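Local coordinates for protein P43 (Trichuris muris, PDB 6QIX) that is the major secreted protein of the whipworm, tethers to matrix and inhibits the function of interleukin-13, at residues N88-V101 against Y140-P153. Sequence-based numbering, arbitrary orientation.
Sequences NTEGCYPLDGEVEV and YVRLGYRKMFESIP. With ACT (acetate ion), chain D; ACT (acetate ion), chain G.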
# COMPACT_ATOMS: atom_id res chain seq x y z
N ASN A 88 -21.50 -9.12 11.96
CA ASN A 88 -20.06 -9.24 12.19
C ASN A 88 -19.83 -10.22 13.34
O ASN A 88 -20.02 -9.88 14.51
CB ASN A 88 -19.44 -7.88 12.50
CG ASN A 88 -17.93 -7.94 12.65
OD1 ASN A 88 -17.33 -9.02 12.57
ND2 ASN A 88 -17.30 -6.79 12.84
N THR A 89 -19.44 -11.44 13.01
CA THR A 89 -19.15 -12.49 13.97
C THR A 89 -17.67 -12.81 13.90
O THR A 89 -17.03 -12.60 12.87
CB THR A 89 -19.99 -13.73 13.67
OG1 THR A 89 -21.35 -13.35 13.44
CG2 THR A 89 -19.91 -14.70 14.84
N GLU A 90 -17.13 -13.30 15.02
CA GLU A 90 -15.74 -13.77 15.01
C GLU A 90 -15.54 -14.77 13.88
O GLU A 90 -16.22 -15.79 13.81
CB GLU A 90 -15.37 -14.40 16.36
CG GLU A 90 -14.00 -15.10 16.37
CD GLU A 90 -12.82 -14.14 16.17
OE1 GLU A 90 -11.86 -14.52 15.45
OE2 GLU A 90 -12.85 -13.02 16.72
N GLY A 91 -14.62 -14.43 12.97
CA GLY A 91 -14.37 -15.24 11.80
C GLY A 91 -15.28 -14.96 10.64
O GLY A 91 -15.07 -15.53 9.56
N CYS A 92 -16.30 -14.11 10.81
CA CYS A 92 -17.28 -13.84 9.76
C CYS A 92 -17.27 -12.34 9.45
O CYS A 92 -17.92 -11.55 10.14
CB CYS A 92 -18.67 -14.31 10.17
SG CYS A 92 -18.70 -15.93 10.89
N TYR A 93 -16.54 -11.98 8.40
CA TYR A 93 -16.48 -10.60 7.95
C TYR A 93 -17.87 -10.14 7.53
O TYR A 93 -18.59 -10.88 6.86
CB TYR A 93 -15.50 -10.50 6.78
CG TYR A 93 -15.17 -9.12 6.33
CD1 TYR A 93 -14.36 -8.31 7.11
CD2 TYR A 93 -15.67 -8.62 5.13
CE1 TYR A 93 -14.06 -7.03 6.70
CE2 TYR A 93 -15.35 -7.34 4.71
CZ TYR A 93 -14.55 -6.56 5.50
OH TYR A 93 -14.25 -5.28 5.09
N PRO A 94 -18.28 -8.93 7.91
CA PRO A 94 -19.70 -8.55 7.72
C PRO A 94 -20.10 -8.16 6.31
O PRO A 94 -21.30 -8.15 6.02
CB PRO A 94 -19.87 -7.36 8.67
CG PRO A 94 -18.50 -6.78 8.82
CD PRO A 94 -17.55 -7.95 8.73
N LEU A 95 -19.16 -7.85 5.42
CA LEU A 95 -19.49 -7.28 4.13
C LEU A 95 -18.97 -8.13 2.98
O LEU A 95 -18.00 -8.88 3.11
CB LEU A 95 -18.92 -5.86 4.00
CG LEU A 95 -19.38 -4.88 5.08
CD1 LEU A 95 -18.72 -3.51 4.84
CD2 LEU A 95 -20.92 -4.78 5.12
N ASP A 96 -19.60 -7.95 1.82
CA ASP A 96 -19.17 -8.65 0.61
C ASP A 96 -19.54 -7.82 -0.61
O ASP A 96 -20.69 -7.37 -0.74
CB ASP A 96 -19.80 -10.05 0.54
CG ASP A 96 -19.18 -10.89 -0.55
OD1 ASP A 96 -17.94 -11.03 -0.54
OD2 ASP A 96 -19.92 -11.38 -1.43
N GLY A 97 -18.57 -7.63 -1.51
CA GLY A 97 -18.76 -6.75 -2.64
C GLY A 97 -18.60 -7.38 -4.02
O GLY A 97 -18.03 -8.47 -4.16
N GLU A 98 -19.13 -6.70 -5.03
CA GLU A 98 -18.97 -7.09 -6.42
C GLU A 98 -18.67 -5.85 -7.25
O GLU A 98 -19.23 -4.78 -6.98
CB GLU A 98 -20.23 -7.77 -6.94
CG GLU A 98 -19.97 -9.06 -7.65
CD GLU A 98 -21.22 -9.88 -7.82
OE1 GLU A 98 -22.28 -9.26 -8.07
OE2 GLU A 98 -21.13 -11.12 -7.70
N VAL A 99 -17.78 -6.00 -8.24
CA VAL A 99 -17.35 -4.89 -9.08
C VAL A 99 -17.60 -5.23 -10.55
O VAL A 99 -17.34 -6.36 -11.00
CB VAL A 99 -15.87 -4.56 -8.83
CG1 VAL A 99 -15.26 -3.74 -9.94
CG2 VAL A 99 -15.68 -3.80 -7.50
N GLU A 100 -18.12 -4.25 -11.30
CA GLU A 100 -18.29 -4.36 -12.74
C GLU A 100 -17.67 -3.13 -13.38
O GLU A 100 -18.13 -2.00 -13.13
CB GLU A 100 -19.77 -4.47 -13.14
CG GLU A 100 -20.01 -4.65 -14.63
CD GLU A 100 -21.51 -4.60 -14.99
OE1 GLU A 100 -22.35 -4.86 -14.09
OE2 GLU A 100 -21.83 -4.31 -16.16
N VAL A 101 -16.67 -3.34 -14.22
CA VAL A 101 -15.98 -2.23 -14.85
C VAL A 101 -16.92 -1.55 -15.85
O VAL A 101 -17.69 -2.19 -16.56
CB VAL A 101 -14.71 -2.73 -15.56
CG1 VAL A 101 -14.15 -1.66 -16.43
CG2 VAL A 101 -13.66 -3.20 -14.56
N TYR A 140 -9.56 -12.44 10.11
CA TYR A 140 -10.74 -12.42 9.24
C TYR A 140 -11.09 -11.00 8.78
O TYR A 140 -11.63 -10.83 7.67
CB TYR A 140 -11.93 -13.11 9.97
CG TYR A 140 -12.68 -12.25 10.95
CD1 TYR A 140 -13.81 -11.55 10.56
CD2 TYR A 140 -12.26 -12.13 12.28
CE1 TYR A 140 -14.50 -10.77 11.45
CE2 TYR A 140 -12.95 -11.34 13.18
CZ TYR A 140 -14.08 -10.66 12.76
OH TYR A 140 -14.80 -9.87 13.63
N VAL A 141 -10.75 -9.98 9.58
CA VAL A 141 -10.93 -8.58 9.19
C VAL A 141 -9.95 -8.20 8.09
O VAL A 141 -10.31 -7.61 7.05
CB VAL A 141 -10.75 -7.69 10.43
CG1 VAL A 141 -10.78 -6.23 10.05
CG2 VAL A 141 -11.84 -8.01 11.47
N ARG A 142 -8.68 -8.55 8.30
CA ARG A 142 -7.66 -8.27 7.30
C ARG A 142 -8.04 -8.88 5.97
O ARG A 142 -7.95 -8.22 4.92
CB ARG A 142 -6.31 -8.79 7.80
CG ARG A 142 -5.19 -8.54 6.89
CD ARG A 142 -3.85 -9.01 7.50
NE ARG A 142 -2.89 -8.72 6.46
CZ ARG A 142 -1.66 -8.30 6.66
NH1 ARG A 142 -1.23 -8.15 7.93
NH2 ARG A 142 -0.89 -8.07 5.59
N LEU A 143 -8.54 -10.13 5.99
CA LEU A 143 -8.84 -10.80 4.74
C LEU A 143 -10.08 -10.21 4.08
O LEU A 143 -10.13 -10.12 2.85
CB LEU A 143 -9.03 -12.30 4.96
CG LEU A 143 -7.76 -12.99 5.49
CD1 LEU A 143 -8.02 -14.47 5.73
CD2 LEU A 143 -6.59 -12.80 4.55
N GLY A 144 -11.06 -9.78 4.88
CA GLY A 144 -12.25 -9.17 4.32
C GLY A 144 -11.95 -7.84 3.64
O GLY A 144 -12.44 -7.58 2.52
N TYR A 145 -11.14 -6.98 4.28
CA TYR A 145 -10.78 -5.73 3.63
C TYR A 145 -9.87 -5.96 2.42
O TYR A 145 -9.93 -5.20 1.43
CB TYR A 145 -10.09 -4.79 4.61
CG TYR A 145 -11.04 -4.01 5.47
CD1 TYR A 145 -11.66 -2.87 4.98
CD2 TYR A 145 -11.29 -4.38 6.79
CE1 TYR A 145 -12.54 -2.14 5.76
CE2 TYR A 145 -12.19 -3.64 7.58
CZ TYR A 145 -12.80 -2.53 7.06
OH TYR A 145 -13.66 -1.79 7.86
N ARG A 146 -9.01 -6.99 2.48
CA ARG A 146 -8.16 -7.26 1.33
C ARG A 146 -9.01 -7.57 0.11
O ARG A 146 -8.74 -7.07 -0.99
CB ARG A 146 -7.19 -8.40 1.62
CG ARG A 146 -6.19 -8.61 0.48
CD ARG A 146 -5.05 -9.52 0.86
NE ARG A 146 -5.35 -10.92 0.56
CZ ARG A 146 -5.00 -11.95 1.32
NH1 ARG A 146 -4.32 -11.77 2.46
NH2 ARG A 146 -5.33 -13.19 0.94
N LYS A 147 -10.06 -8.38 0.30
CA LYS A 147 -10.92 -8.71 -0.82
C LYS A 147 -11.54 -7.44 -1.41
O LYS A 147 -11.65 -7.30 -2.63
CB LYS A 147 -11.99 -9.70 -0.36
CG LYS A 147 -12.86 -10.25 -1.47
CD LYS A 147 -13.88 -11.29 -0.96
CE LYS A 147 -14.75 -11.78 -2.12
NZ LYS A 147 -15.86 -10.84 -2.50
N MET A 148 -11.92 -6.49 -0.55
CA MET A 148 -12.47 -5.23 -1.07
C MET A 148 -11.43 -4.47 -1.89
O MET A 148 -11.69 -4.08 -3.04
CB MET A 148 -12.97 -4.36 0.09
CG MET A 148 -14.21 -4.91 0.77
SD MET A 148 -15.69 -4.77 -0.30
CE MET A 148 -16.95 -5.35 0.86
N PHE A 149 -10.22 -4.29 -1.33
CA PHE A 149 -9.19 -3.51 -2.02
C PHE A 149 -8.83 -4.15 -3.35
O PHE A 149 -8.65 -3.45 -4.36
CB PHE A 149 -7.94 -3.39 -1.14
CG PHE A 149 -8.00 -2.31 -0.11
CD1 PHE A 149 -7.87 -0.99 -0.47
CD2 PHE A 149 -8.13 -2.63 1.23
CE1 PHE A 149 -7.90 0.00 0.49
CE2 PHE A 149 -8.16 -1.64 2.21
CZ PHE A 149 -8.06 -0.33 1.84
N GLU A 150 -8.74 -5.48 -3.39
CA GLU A 150 -8.31 -6.13 -4.61
C GLU A 150 -9.35 -6.03 -5.72
O GLU A 150 -8.99 -6.25 -6.88
CB GLU A 150 -7.98 -7.60 -4.36
CG GLU A 150 -6.63 -7.82 -3.59
CD GLU A 150 -5.44 -7.29 -4.38
OE1 GLU A 150 -4.93 -8.05 -5.26
OE2 GLU A 150 -5.04 -6.11 -4.16
N SER A 151 -10.61 -5.72 -5.38
CA SER A 151 -11.66 -5.65 -6.38
C SER A 151 -11.64 -4.32 -7.13
O SER A 151 -12.19 -4.24 -8.24
CB SER A 151 -13.03 -5.88 -5.73
OG SER A 151 -13.39 -4.85 -4.84
N ILE A 152 -10.97 -3.31 -6.60
CA ILE A 152 -10.81 -2.04 -7.33
C ILE A 152 -9.97 -2.28 -8.58
O ILE A 152 -8.94 -2.99 -8.51
CB ILE A 152 -10.15 -0.97 -6.43
CG1 ILE A 152 -10.80 -0.95 -5.05
CG2 ILE A 152 -10.17 0.39 -7.10
CD1 ILE A 152 -12.03 -0.15 -4.93
N PRO A 153 -10.31 -1.69 -9.73
CA PRO A 153 -9.53 -1.92 -10.95
C PRO A 153 -8.06 -1.52 -10.77
O PRO A 153 -7.75 -0.46 -10.21
CB PRO A 153 -10.25 -1.06 -12.01
CG PRO A 153 -11.63 -0.94 -11.50
CD PRO A 153 -11.55 -0.93 -10.00
C ACT D . -15.18 1.38 6.36
O ACT D . -15.13 2.63 6.42
OXT ACT D . -14.47 0.54 6.95
CH3 ACT D . -16.24 0.84 5.37
C ACT G . -14.49 -4.66 11.73
O ACT G . -14.86 -5.56 12.53
OXT ACT G . -13.73 -3.68 11.94
CH3 ACT G . -14.99 -4.76 10.28
O HOH W 1 -18.75 -11.37 -3.90
O HOH W 2 -15.90 -8.06 -1.22
O HOH W 3 -15.05 -8.67 -4.99
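The ring of Y93 lies flat on the helix backbone at G144, whose CA stands 3.3 Å from the ring centroid, almost on the ring normal, a CH-pi contact. The ring rests directly on the G144 backbone, with no side chain in between. Its other face carries P94 CD, and its edge meets the face of Y145 in a T-shaped pair with planes at 75°; Y93 OH thus sits over the Y145 ring. One turn earlier, Y140 slides under the type II turn T89–C92. G91 N lies over one ring face, and Y140 OH donates to N88 OD1 at 2.9 Å, slightly out of the carbonyl plane. With chi1 at 82°, CG of Y140 is wedged between its own backbone N and carbonyl carbon, which aims the ring at the turn.

Further along, K147 NZ forms a salt bridge to D96 OD1 (2.9 Å) on the syn side, while three waters join NZ to G97 and D96, two of them only weakly at NZ. D96 divides its carboxylate, OD1 to K147 and OD2 to R84 NE, its stronger partner. M148 CE packs on L95 CB at 3.7 Å, and V99 CG2 touches S151 OG at 3.7 Å.

Outside this shell, the turn's C92 is disulfide-bonded to C22 and F132 stacks on Y145. Aromatic–glycine packing and one salt bridge join helix 140-151 to strand 95-101, their axes 14° from parallel; the strand pairs with 79-85 in a two-stranded antiparallel sheet.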